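Local structure of enoyl-CoA hydratase (Mycobacterium avium subsp. paratuberculosis, 4LK5) at residues G138-V143 and A160-A165; F46-N51 and D69-A74; T167-M172 and P272-G277. The protein probably catalyses the hydration of the double bond in enoyl-CoA thioesters, as a crotonase-like enzyme. One frame throughout, in Å; residues are numbered along the deposited sequence.

Contact 1 (G138-V143 and A160-A165)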
ATOM      1  N   GLY C 138      13.362   2.512 -21.234  1.00 52.91           N
ATOM      2  CA  GLY C 138      14.000   1.210 -21.178  1.00 54.77           C
ATOM      3  C   GLY C 138      14.339   0.762 -19.779  1.00 57.42           C
ATOM      4  O   GLY C 138      13.572   0.986 -18.874  1.00 65.05           O
ATOM      5  N   PRO C 139      15.491   0.098 -19.597  1.00 61.92           N
ATOM      6  CA  PRO C 139      15.840  -0.388 -18.251  1.00 54.92           C
ATOM      7  C   PRO C 139      15.966   0.700 -17.190  1.00 49.60           C
ATOM      8  O   PRO C 139      16.444   1.816 -17.472  1.00 47.29           O
ATOM      9  CB  PRO C 139      17.180  -1.096 -18.468  1.00 61.90           C
ATOM     10  CG  PRO C 139      17.168  -1.507 -19.908  1.00 63.28           C
ATOM     11  CD  PRO C 139      16.373  -0.462 -20.645  1.00 59.16           C
ATOM     12  N   ALA C 140      15.455   0.380 -15.996  1.00 45.62           N
ATOM     13  CA  ALA C 140      15.655   1.158 -14.767  1.00 41.28           C
ATOM     14  C   ALA C 140      16.224   0.199 -13.725  1.00 39.09           C
ATOM     15  O   ALA C 140      15.634  -0.863 -13.420  1.00 40.81           O
ATOM     16  CB  ALA C 140      14.336   1.727 -14.266  1.00 41.16           C
ATOM     17  N   ALA C 141      17.358   0.549 -13.154  1.00 37.24           N
ATOM     18  CA  ALA C 141      17.989  -0.365 -12.196  1.00 38.60           C
ATOM     19  C   ALA C 141      18.617   0.376 -11.042  1.00 38.38           C
ATOM     20  O   ALA C 141      19.054   1.512 -11.197  1.00 39.75           O
ATOM     21  CB  ALA C 141      19.027  -1.218 -12.912  1.00 40.60           C
ATOM     22  N   GLY C 142      18.647  -0.257  -9.875  1.00 43.80           N
ATOM     23  CA  GLY C 142      19.175   0.387  -8.652  1.00 44.31           C
ATOM     24  C   GLY C 142      18.585   1.766  -8.385  1.00 43.54           C
ATOM     25  O   GLY C 142      17.385   1.955  -8.485  1.00 41.12           O
ATOM     26  N   VAL C 143      19.420   2.751  -8.047  1.00 44.97           N
ATOM     27  CA  VAL C 143      18.864   4.079  -7.761  1.00 41.71           C
ATOM     28  C   VAL C 143      18.147   4.703  -8.916  1.00 36.72           C
ATOM     29  O   VAL C 143      17.490   5.702  -8.723  1.00 38.17           O
ATOM     30  CB  VAL C 143      19.896   5.146  -7.335  1.00 44.51           C
ATOM     31  CG1 VAL C 143      20.074   5.122  -5.836  1.00 45.35           C
ATOM     32  CG2 VAL C 143      21.197   4.988  -8.068  1.00 44.15           C
ATOM     33  N   ALA C 160      10.369  -0.999 -21.300  1.00 53.14           N
ATOM     34  CA  ALA C 160      10.944  -0.754 -19.988  1.00 45.12           C
ATOM     35  C   ALA C 160      10.821  -1.915 -19.047  1.00 41.11           C
ATOM     36  O   ALA C 160       9.916  -2.717 -19.156  1.00 42.66           O
ATOM     37  CB  ALA C 160      10.290   0.458 -19.362  1.00 43.04           C
ATOM     38  N   PHE C 161      11.754  -1.986 -18.110  1.00 42.83           N
ATOM     39  CA  PHE C 161      11.599  -2.818 -16.926  1.00 40.32           C
ATOM     40  C   PHE C 161      12.292  -2.197 -15.721  1.00 40.38           C
ATOM     41  O   PHE C 161      13.150  -1.325 -15.855  1.00 41.59           O
ATOM     42  CB  PHE C 161      12.096  -4.246 -17.142  1.00 42.01           C
ATOM     43  CG  PHE C 161      13.590  -4.359 -17.378  1.00 48.53           C
ATOM     44  CD1 PHE C 161      14.499  -4.342 -16.293  1.00 48.44           C
ATOM     45  CD2 PHE C 161      14.101  -4.490 -18.681  1.00 46.12           C
ATOM     46  CE1 PHE C 161      15.871  -4.447 -16.498  1.00 44.78           C
ATOM     47  CE2 PHE C 161      15.466  -4.604 -18.881  1.00 49.91           C
ATOM     48  CZ  PHE C 161      16.353  -4.580 -17.791  1.00 48.65           C
ATOM     49  N   PHE C 162      11.913  -2.693 -14.547  1.00 38.82           N
ATOM     50  CA  PHE C 162      12.407  -2.204 -13.301  1.00 38.35           C
ATOM     51  C   PHE C 162      13.127  -3.295 -12.526  1.00 41.14           C
ATOM     52  O   PHE C 162      12.702  -4.446 -12.484  1.00 40.43           O
ATOM     53  CB  PHE C 162      11.241  -1.630 -12.493  1.00 36.69           C
ATOM     54  CG  PHE C 162      10.575  -0.474 -13.171  1.00 34.54           C
ATOM     55  CD1 PHE C 162       9.649  -0.687 -14.204  1.00 35.99           C
ATOM     56  CD2 PHE C 162      10.899   0.817 -12.835  1.00 34.03           C
ATOM     57  CE1 PHE C 162       9.039   0.387 -14.848  1.00 33.18           C
ATOM     58  CE2 PHE C 162      10.305   1.891 -13.488  1.00 34.21           C
ATOM     59  CZ  PHE C 162       9.381   1.674 -14.499  1.00 32.54           C
HETATM   60  N   MSE C 163      14.243  -2.936 -11.914  1.00 43.67           N
HETATM   61  CA  MSE C 163      14.920  -3.906 -11.082  1.00 45.33           C
HETATM   62  C   MSE C 163      15.744  -3.275  -9.995  1.00 44.35           C
HETATM   63  O   MSE C 163      16.705  -2.546 -10.255  1.00 47.26           O
HETATM   64  CB  MSE C 163      15.823  -4.788 -11.923  1.00 45.83           C
HETATM   65  CG  MSE C 163      16.423  -5.777 -10.938  1.00 50.95           C
HETATM   66 SE   MSE C 163      17.199  -7.240 -11.948  1.00 60.17          SE
HETATM   67  CE  MSE C 163      18.480  -6.080 -12.900  1.00 55.82           C
ATOM     68  N   LEU C 164      15.379  -3.589  -8.758  1.00 41.72           N
ATOM     69  CA  LEU C 164      16.153  -3.189  -7.621  1.00 41.08           C
ATOM     70  C   LEU C 164      17.358  -4.106  -7.492  1.00 39.04           C
ATOM     71  O   LEU C 164      17.329  -5.071  -6.744  1.00 31.77           O
ATOM     72  CB  LEU C 164      15.304  -3.299  -6.382  1.00 43.51           C
ATOM     73  CG  LEU C 164      14.196  -2.270  -6.285  1.00 45.13           C
ATOM     74  CD1 LEU C 164      13.574  -2.420  -4.902  1.00 48.22           C
ATOM     75  CD2 LEU C 164      14.723  -0.870  -6.475  1.00 46.23           C
ATOM     76  N   ALA C 165      18.423  -3.754  -8.204  1.00 40.53           N
ATOM     77  CA  ALA C 165      19.596  -4.623  -8.375  1.00 44.83           C
ATOM     78  C   ALA C 165      20.504  -4.698  -7.167  1.00 42.31           C
ATOM     79  O   ALA C 165      21.284  -5.631  -7.047  1.00 46.12           O
ATOM     80  CB  ALA C 165      20.406  -4.174  -9.585  1.00 48.82           C
TER
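Phe161 and Pro139 face each other across two parallel strands, and the phenyl ring crosses the pyrrolidine obliquely. From its CB, on the sheet face it shares with Pro139, the Phe161 side chain turns back toward its neighbour: chi1 of 66° puts CG between the backbone N and the carbonyl carbon. The far half of the ring then does the touching. Phe161 CE1 comes within 4.1 Å of Pro139 CB, and Phe161 CE2 lies 3.7 Å from Pro139 CG. At the tip, Phe161 CZ closes to 3.6 Å on Pro139 CB. The CH-pi contact from Pro139 CB is off-centre, 30° from the ring normal, while Pro139 CA stands above the middle of the same ring face.

Strands 139-141 and 161-163 run within 14° of each other in a small sheet completed by strand 200-201, beside the larger sheet of the crotonase fold. Helix 143-150 and strand 153-157 connect them. Gly142, with positive phi, is the N-cap of that helix; as in other crotonases, the first N-H of the helix, that of Val143, probably lines the oxyanion hole, while Gly142 N is spent on Met163 O.

From Ala140 onward the backbones pair as parallel strands. Ala140 straddles Phe162: its N donates to Phe161 O (2.9 Å), and its O accepts from Met163 N (2.9 Å). Beyond it, Gly142 N reaches Met163 O at 3.0 Å, and Ala141 CA gives the same oxygen a CA-H...O contact. On the other sheet face Ala140 CB meets the Phe162 ring obliquely, 3.8 Å from Phe162 CD2, while Val136 of strand 132-136 and Val211 also touch the Phe162 side chain.

Contact 2 (F46-N51 and D69-A74)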
ATOM      1  N   PHE C  46      10.795  21.696 -17.760  1.00 46.04           N
ATOM      2  CA  PHE C  46      12.155  21.590 -17.305  1.00 44.89           C
ATOM      3  C   PHE C  46      12.498  20.142 -17.519  1.00 47.37           C
ATOM      4  O   PHE C  46      11.915  19.274 -16.863  1.00 51.79           O
ATOM      5  CB  PHE C  46      12.148  21.975 -15.843  1.00 46.33           C
ATOM      6  CG  PHE C  46      13.485  22.132 -15.224  1.00 46.79           C
ATOM      7  CD1 PHE C  46      14.123  23.358 -15.237  1.00 53.48           C
ATOM      8  CD2 PHE C  46      14.068  21.077 -14.532  1.00 47.14           C
ATOM      9  CE1 PHE C  46      15.358  23.513 -14.619  1.00 53.52           C
ATOM     10  CE2 PHE C  46      15.292  21.214 -13.911  1.00 47.87           C
ATOM     11  CZ  PHE C  46      15.942  22.433 -13.946  1.00 52.62           C
ATOM     12  N   SER C  47      13.356  19.864 -18.502  1.00 47.78           N
ATOM     13  CA  SER C  47      13.766  18.491 -18.774  1.00 47.59           C
ATOM     14  C   SER C  47      15.125  18.271 -18.195  1.00 48.71           C
ATOM     15  O   SER C  47      15.935  19.179 -18.102  1.00 53.32           O
ATOM     16  CB  SER C  47      13.796  18.133 -20.270  1.00 46.56           C
ATOM     17  OG  SER C  47      12.623  18.560 -20.952  1.00 52.44           O
ATOM     18  N   VAL C  48      15.371  17.033 -17.828  1.00 48.07           N
ATOM     19  CA  VAL C  48      16.592  16.655 -17.211  1.00 48.59           C
ATOM     20  C   VAL C  48      16.903  15.304 -17.819  1.00 49.29           C
ATOM     21  O   VAL C  48      16.157  14.349 -17.635  1.00 49.86           O
ATOM     22  CB  VAL C  48      16.422  16.611 -15.677  1.00 51.79           C
ATOM     23  CG1 VAL C  48      17.570  15.873 -15.026  1.00 54.48           C
ATOM     24  CG2 VAL C  48      16.351  18.026 -15.101  1.00 52.45           C
ATOM     25  N   THR C  49      18.000  15.230 -18.560  1.00 50.99           N
ATOM     26  CA  THR C  49      18.265  14.060 -19.350  1.00 51.30           C
ATOM     27  C   THR C  49      19.704  13.584 -19.158  1.00 56.74           C
ATOM     28  O   THR C  49      20.661  14.283 -19.487  1.00 57.06           O
ATOM     29  CB  THR C  49      17.945  14.358 -20.816  1.00 53.09           C
ATOM     30  OG1 THR C  49      16.690  15.062 -20.885  1.00 51.59           O
ATOM     31  CG2 THR C  49      17.880  13.071 -21.649  1.00 50.50           C
ATOM     32  N   ILE C  50      19.835  12.385 -18.592  1.00 63.01           N
ATOM     33  CA  ILE C  50      21.134  11.745 -18.376  1.00 63.51           C
ATOM     34  C   ILE C  50      21.609  11.332 -19.768  1.00 69.74           C
ATOM     35  O   ILE C  50      20.774  10.967 -20.607  1.00 68.90           O
ATOM     36  CB  ILE C  50      21.035  10.516 -17.437  1.00 57.07           C
ATOM     37  CG1 ILE C  50      20.404  10.894 -16.091  1.00 59.41           C
ATOM     38  CG2 ILE C  50      22.404   9.907 -17.174  1.00 56.02           C
ATOM     39  CD1 ILE C  50      20.071   9.714 -15.186  1.00 57.68           C
ATOM     40  N   ASN C  51      22.929  11.411 -20.011  1.00 67.29           N
ATOM     41  CA  ASN C  51      23.493  11.250 -21.358  1.00 64.13           C
ATOM     42  C   ASN C  51      24.780  10.434 -21.377  1.00 63.31           C
ATOM     43  O   ASN C  51      25.776  10.800 -21.985  1.00 67.32           O
ATOM     44  CB  ASN C  51      23.730  12.629 -21.984  1.00 65.17           C
ATOM     45  CG  ASN C  51      23.581  12.621 -23.495  1.00 64.70           C
ATOM     46  OD1 ASN C  51      23.801  11.598 -24.160  1.00 62.00           O
ATOM     47  ND2 ASN C  51      23.175  13.767 -24.047  1.00 60.64           N
ATOM     48  N   ASP C  69      21.136  19.354  -7.982  1.00 44.05           N
ATOM     49  CA  ASP C  69      21.201  20.848  -8.060  1.00 45.36           C
ATOM     50  C   ASP C  69      20.093  21.398  -8.939  1.00 42.29           C
ATOM     51  O   ASP C  69      19.394  22.361  -8.602  1.00 44.85           O
ATOM     52  CB  ASP C  69      22.567  21.330  -8.619  1.00 51.63           C
ATOM     53  CG  ASP C  69      23.752  21.141  -7.626  1.00 53.14           C
ATOM     54  OD1 ASP C  69      23.541  20.906  -6.422  1.00 59.92           O
ATOM     55  OD2 ASP C  69      24.916  21.244  -8.053  1.00 51.36           O
ATOM     56  N   ALA C  70      19.952  20.777 -10.096  1.00 41.56           N
ATOM     57  CA  ALA C  70      18.860  21.057 -11.014  1.00 41.75           C
ATOM     58  C   ALA C  70      17.446  20.916 -10.375  1.00 45.30           C
ATOM     59  O   ALA C  70      16.542  21.765 -10.611  1.00 44.21           O
ATOM     60  CB  ALA C  70      18.991  20.126 -12.219  1.00 41.62           C
HETATM   61  N   MSE C  71      17.231  19.865  -9.576  1.00 41.09           N
HETATM   62  CA  MSE C  71      15.915  19.731  -8.933  1.00 44.19           C
HETATM   63  C   MSE C  71      15.737  20.850  -7.920  1.00 43.11           C
HETATM   64  O   MSE C  71      14.686  21.482  -7.861  1.00 39.05           O
HETATM   65  CB  MSE C  71      15.704  18.372  -8.282  1.00 44.32           C
HETATM   66  CG  MSE C  71      15.739  17.260  -9.301  1.00 44.39           C
HETATM   67 SE   MSE C  71      14.228  17.446 -10.536  1.00 45.02          SE
HETATM   68  CE  MSE C  71      14.973  16.276 -11.902  1.00 42.54           C
ATOM     69  N   GLU C  72      16.768  21.143  -7.134  1.00 46.73           N
ATOM     70  CA  GLU C  72      16.664  22.289  -6.219  1.00 54.23           C
ATOM     71  C   GLU C  72      16.425  23.615  -6.977  1.00 54.26           C
ATOM     72  O   GLU C  72      15.508  24.373  -6.620  1.00 55.35           O
ATOM     73  CB  GLU C  72      17.879  22.384  -5.309  1.00 57.68           C
ATOM     74  CG  GLU C  72      17.940  21.264  -4.283  1.00 57.37           C
ATOM     75  CD  GLU C  72      19.136  21.410  -3.371  1.00 57.34           C
ATOM     76  OE1 GLU C  72      20.134  22.021  -3.809  1.00 60.72           O
ATOM     77  OE2 GLU C  72      19.086  20.913  -2.229  1.00 62.22           O
ATOM     78  N   TYR C  73      17.197  23.870  -8.040  1.00 52.97           N
ATOM     79  CA  TYR C  73      16.991  25.079  -8.853  1.00 55.32           C
ATOM     80  C   TYR C  73      15.539  25.239  -9.323  1.00 53.66           C
ATOM     81  O   TYR C  73      14.962  26.323  -9.269  1.00 59.69           O
ATOM     82  CB  TYR C  73      17.897  25.090 -10.088  1.00 55.51           C
ATOM     83  CG  TYR C  73      17.578  26.259 -10.948  1.00 58.17           C
ATOM     84  CD1 TYR C  73      17.874  27.561 -10.504  1.00 63.70           C
ATOM     85  CD2 TYR C  73      16.918  26.100 -12.164  1.00 57.03           C
ATOM     86  CE1 TYR C  73      17.547  28.667 -11.266  1.00 64.10           C
ATOM     87  CE2 TYR C  73      16.596  27.200 -12.948  1.00 60.79           C
ATOM     88  CZ  TYR C  73      16.906  28.481 -12.494  1.00 67.86           C
ATOM     89  OH  TYR C  73      16.574  29.585 -13.258  1.00 70.99           O
ATOM     90  N   ALA C  74      14.957  24.139  -9.776  1.00 51.52           N
ATOM     91  CA  ALA C  74      13.628  24.147 -10.347  1.00 48.72           C
ATOM     92  C   ALA C  74      12.507  24.472  -9.355  1.00 51.59           C
ATOM     93  O   ALA C  74      11.389  24.794  -9.777  1.00 53.92           O
ATOM     94  CB  ALA C  74      13.370  22.811 -11.008  1.00 49.73           C
TER
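This is apolar strand-to-helix packing within a beta-alpha-beta crossover: Phe46 and Val48 of strand 45-50 meet Ala70, Met71, Tyr73 and Ala74 of helix 61-76, which returns the chain to the parallel strand 82-87 alongside. The strand and helix segments run antiparallel, at 177°, and their axes come within 10.2 Å. No hydrogen bond crosses between them.

Phe46 carries most of the strand's share of the contact. With CG anti to the backbone N (chi1 -171°), its ring extends from the strand to a surface made by one helical turn. Ala74 CB stands almost centrally over one ring face, 3.9 Å from the Phe46 ring centroid, a CH-pi contact only 11° off the normal. Ala70 offers two atoms to the ring tip: its CB is 4.2 Å from Phe46 CZ, and its carbonyl O approaches the same carbon obliquely at 3.5 Å. That oxygen also accepts the helical bond from Ala74 N, and its approach to the ring is a van der Waals contact. Tyr73 closes the outer side, presenting a ring edge: Phe46 CE1 lies near the tyrosine plane, 3.9 Å from Tyr73 CD2. The Tyr73 hydroxyl has a weak hydrogen bond to Asp77.

Val48, two residues on, covers a neighbouring patch. Val48 CG2 lies 4.4 Å from Ala70 CB. Met71, a selenomethionine, starts out away from the strand, but its chain bends at chi2, and the tip passes between helix and sheet, where Val83, Ile85 and Leu121 also touch it. There the terminal Met71 CE comes to rest 3.9 Å from Val48 CG2, with Val48 CB and CG1 scarcely farther off.

Contact 3 (T167-M172 and P272-G277)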
ATOM      1  N   THR C 167      21.083  -5.756  -4.369  1.00 40.85           N
ATOM      2  CA  THR C 167      21.386  -6.977  -3.630  1.00 45.10           C
ATOM      3  C   THR C 167      22.209  -8.012  -4.433  1.00 40.48           C
ATOM      4  O   THR C 167      22.783  -8.924  -3.875  1.00 37.55           O
ATOM      5  CB  THR C 167      20.011  -7.538  -3.136  1.00 46.31           C
ATOM      6  OG1 THR C 167      19.902  -7.369  -1.718  1.00 48.85           O
ATOM      7  CG2 THR C 167      19.779  -8.960  -3.547  1.00 47.41           C
ATOM      8  N   LYS C 168      22.222  -7.875  -5.750  1.00 45.07           N
ATOM      9  CA  LYS C 168      23.020  -8.741  -6.618  1.00 50.37           C
ATOM     10  C   LYS C 168      24.504  -8.443  -6.500  1.00 46.80           C
ATOM     11  O   LYS C 168      25.323  -9.247  -6.893  1.00 46.12           O
ATOM     12  CB  LYS C 168      22.598  -8.581  -8.079  1.00 54.74           C
ATOM     13  CG  LYS C 168      21.300  -9.322  -8.386  1.00 65.24           C
ATOM     14  CD  LYS C 168      20.947  -9.352  -9.883  1.00 70.32           C
ATOM     15  CE  LYS C 168      20.319 -10.695 -10.267  1.00 78.99           C
ATOM     16  NZ  LYS C 168      19.160 -10.574 -11.201  1.00 84.81           N
ATOM     17  N   ILE C 169      24.827  -7.286  -5.941  1.00 42.58           N
ATOM     18  CA  ILE C 169      26.189  -6.850  -5.825  1.00 43.92           C
ATOM     19  C   ILE C 169      26.531  -6.528  -4.372  1.00 44.13           C
ATOM     20  O   ILE C 169      27.519  -5.825  -4.111  1.00 42.66           O
ATOM     21  CB  ILE C 169      26.449  -5.614  -6.732  1.00 44.62           C
ATOM     22  CG1 ILE C 169      25.641  -4.414  -6.257  1.00 44.61           C
ATOM     23  CG2 ILE C 169      26.074  -5.916  -8.188  1.00 42.50           C
ATOM     24  CD1 ILE C 169      26.124  -3.107  -6.809  1.00 48.13           C
ATOM     25  N   GLY C 170      25.722  -7.026  -3.438  1.00 38.78           N
ATOM     26  CA  GLY C 170      26.044  -6.931  -2.030  1.00 40.55           C
ATOM     27  C   GLY C 170      25.718  -5.592  -1.400  1.00 42.98           C
ATOM     28  O   GLY C 170      26.331  -5.211  -0.408  1.00 50.56           O
ATOM     29  N   LEU C 171      24.770  -4.861  -1.974  1.00 43.37           N
ATOM     30  CA  LEU C 171      24.250  -3.646  -1.356  1.00 40.48           C
ATOM     31  C   LEU C 171      22.771  -3.738  -0.918  1.00 38.73           C
ATOM     32  O   LEU C 171      22.068  -4.690  -1.214  1.00 36.81           O
ATOM     33  CB  LEU C 171      24.419  -2.487  -2.310  1.00 40.22           C
ATOM     34  CG  LEU C 171      25.853  -2.093  -2.685  1.00 43.44           C
ATOM     35  CD1 LEU C 171      25.804  -0.869  -3.604  1.00 42.33           C
ATOM     36  CD2 LEU C 171      26.728  -1.797  -1.467  1.00 40.66           C
HETATM   37  N   MSE C 172      22.329  -2.730  -0.175  1.00 40.22           N
HETATM   38  CA  MSE C 172      20.937  -2.580   0.205  1.00 35.33           C
HETATM   39  C   MSE C 172      20.309  -1.505  -0.647  1.00 33.95           C
HETATM   40  O   MSE C 172      21.020  -0.746  -1.323  1.00 35.21           O
HETATM   41  CB  MSE C 172      20.880  -2.265   1.707  1.00 34.52           C
HETATM   42  CG  MSE C 172      21.030  -0.786   1.954  1.00 35.39           C
HETATM   43 SE   MSE C 172      21.100  -0.391   3.856  1.00 38.87          SE
HETATM   44  CE  MSE C 172      19.209  -0.223   4.420  1.00 37.26           C
ATOM     45  N   PRO C 272      33.703  -6.600   2.019  1.00 44.85           N
ATOM     46  CA  PRO C 272      34.185  -7.542   1.014  1.00 47.45           C
ATOM     47  C   PRO C 272      33.113  -8.067   0.055  1.00 48.01           C
ATOM     48  O   PRO C 272      33.448  -8.413  -1.077  1.00 48.49           O
ATOM     49  CB  PRO C 272      34.769  -8.708   1.839  1.00 46.29           C
ATOM     50  CG  PRO C 272      34.892  -8.225   3.221  1.00 43.50           C
ATOM     51  CD  PRO C 272      33.942  -7.084   3.393  1.00 45.36           C
ATOM     52  N   ASP C 273      31.849  -8.132   0.498  1.00 49.10           N
ATOM     53  CA  ASP C 273      30.746  -8.615  -0.360  1.00 44.01           C
ATOM     54  C   ASP C 273      30.472  -7.658  -1.532  1.00 41.35           C
ATOM     55  O   ASP C 273      30.071  -8.104  -2.591  1.00 37.89           O
ATOM     56  CB  ASP C 273      29.454  -8.879   0.453  1.00 48.20           C
ATOM     57  CG  ASP C 273      29.391 -10.308   1.067  1.00 52.45           C
ATOM     58  OD1 ASP C 273      30.431 -10.974   1.229  1.00 61.97           O
ATOM     59  OD2 ASP C 273      28.282 -10.785   1.393  1.00 55.56           O
ATOM     60  N   PHE C 274      30.707  -6.353  -1.360  1.00 41.43           N
ATOM     61  CA  PHE C 274      30.476  -5.373  -2.437  1.00 39.68           C
ATOM     62  C   PHE C 274      31.463  -5.575  -3.593  1.00 45.86           C
ATOM     63  O   PHE C 274      31.052  -5.703  -4.765  1.00 46.24           O
ATOM     64  CB  PHE C 274      30.573  -3.936  -1.906  1.00 39.68           C
ATOM     65  CG  PHE C 274      30.538  -2.876  -2.983  1.00 38.71           C
ATOM     66  CD1 PHE C 274      29.468  -2.802  -3.867  1.00 37.90           C
ATOM     67  CD2 PHE C 274      31.583  -1.960  -3.119  1.00 39.80           C
ATOM     68  CE1 PHE C 274      29.439  -1.836  -4.871  1.00 39.92           C
ATOM     69  CE2 PHE C 274      31.567  -0.997  -4.120  1.00 40.31           C
ATOM     70  CZ  PHE C 274      30.484  -0.927  -4.996  1.00 41.54           C
ATOM     71  N   VAL C 275      32.762  -5.623  -3.264  1.00 49.64           N
ATOM     72  CA  VAL C 275      33.819  -5.890  -4.272  1.00 46.54           C
ATOM     73  C   VAL C 275      33.526  -7.216  -5.003  1.00 46.81           C
ATOM     74  O   VAL C 275      33.502  -7.276  -6.242  1.00 45.87           O
ATOM     75  CB  VAL C 275      35.231  -5.863  -3.641  1.00 46.76           C
ATOM     76  CG1 VAL C 275      36.258  -6.481  -4.579  1.00 48.95           C
ATOM     77  CG2 VAL C 275      35.625  -4.434  -3.260  1.00 45.45           C
ATOM     78  N   GLU C 276      33.242  -8.265  -4.245  1.00 44.12           N
ATOM     79  CA  GLU C 276      32.817  -9.516  -4.871  1.00 49.76           C
ATOM     80  C   GLU C 276      31.639  -9.326  -5.836  1.00 46.65           C
ATOM     81  O   GLU C 276      31.602  -9.913  -6.908  1.00 44.31           O
ATOM     82  CB  GLU C 276      32.471 -10.556  -3.799  1.00 56.01           C
ATOM     83  CG  GLU C 276      31.975 -11.909  -4.320  1.00 65.63           C
ATOM     84  CD  GLU C 276      32.956 -12.633  -5.249  1.00 66.40           C
ATOM     85  OE1 GLU C 276      34.122 -12.205  -5.368  1.00 59.66           O
ATOM     86  OE2 GLU C 276      32.538 -13.647  -5.858  1.00 75.60           O
ATOM     87  N   GLY C 277      30.680  -8.493  -5.464  1.00 47.84           N
ATOM     88  CA  GLY C 277      29.483  -8.332  -6.287  1.00 49.52           C
ATOM     89  C   GLY C 277      29.699  -7.527  -7.552  1.00 44.77           C
ATOM     90  O   GLY C 277      29.209  -7.883  -8.616  1.00 42.62           O
TER
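Ile169 and Gly277 press backbone against backbone where the loop 167-172 meets the first turns of helix 272-282. Their CA atoms are 3.6 Å apart, an approach possible because the helix presents a glycine without a side chain. Beside it, Ile169 O points at Phe274 CA, 3.4 Å away, in a nearly straight CA-H...O contact (167° at the hydrogen). The same oxygen lies at the edge of the Phe274 ring, 3.6 Å from Phe274 CD1. Two aliphatic side chains meet that side of the ring: Leu171 CD2 comes obliquely from one side, 3.8 Å from Phe274 CD1, and Ile169 CD1 lies close to the ring plane, 4.0 Å from Phe274 CE1. Leu269 of helix 254-269 also packs on Phe274.

The solvent side is looser: Lys168 barely grazes the helix and its exposed chain leads away. Asp273, by contrast buried, spends OD1 on Thr290 N, and Pro235 of the second subunit packs on it. With no conventional hydrogen bond or salt bridge between the segments, their attachment rests on close backbone fit, one CA-H...O contact and apolar packing.

Contacts 1 and 2 are buried and lie on opposite sides of the chain's centre, their centres about 20 Å apart; contact 3 is partly buried and peripheral, about 20 Å from that centre, with the second subunit close by. Chemistry follows place. Contact 1 pairs strands through backbone hydrogen bonds, contact 2 seals a helix onto the larger sheet mainly through apolar side chains, and contact 3 sets a loop against a helix through tight backbone approach and a phenyl ring, with no conventional hydrogen bond. No secondary-structure element is shared, but segments 160-165 and 167-172 are nearly consecutive in the chain, and contacts 1 and 3 touch, Met163 SE lying 3.9 Å from Lys168 NZ.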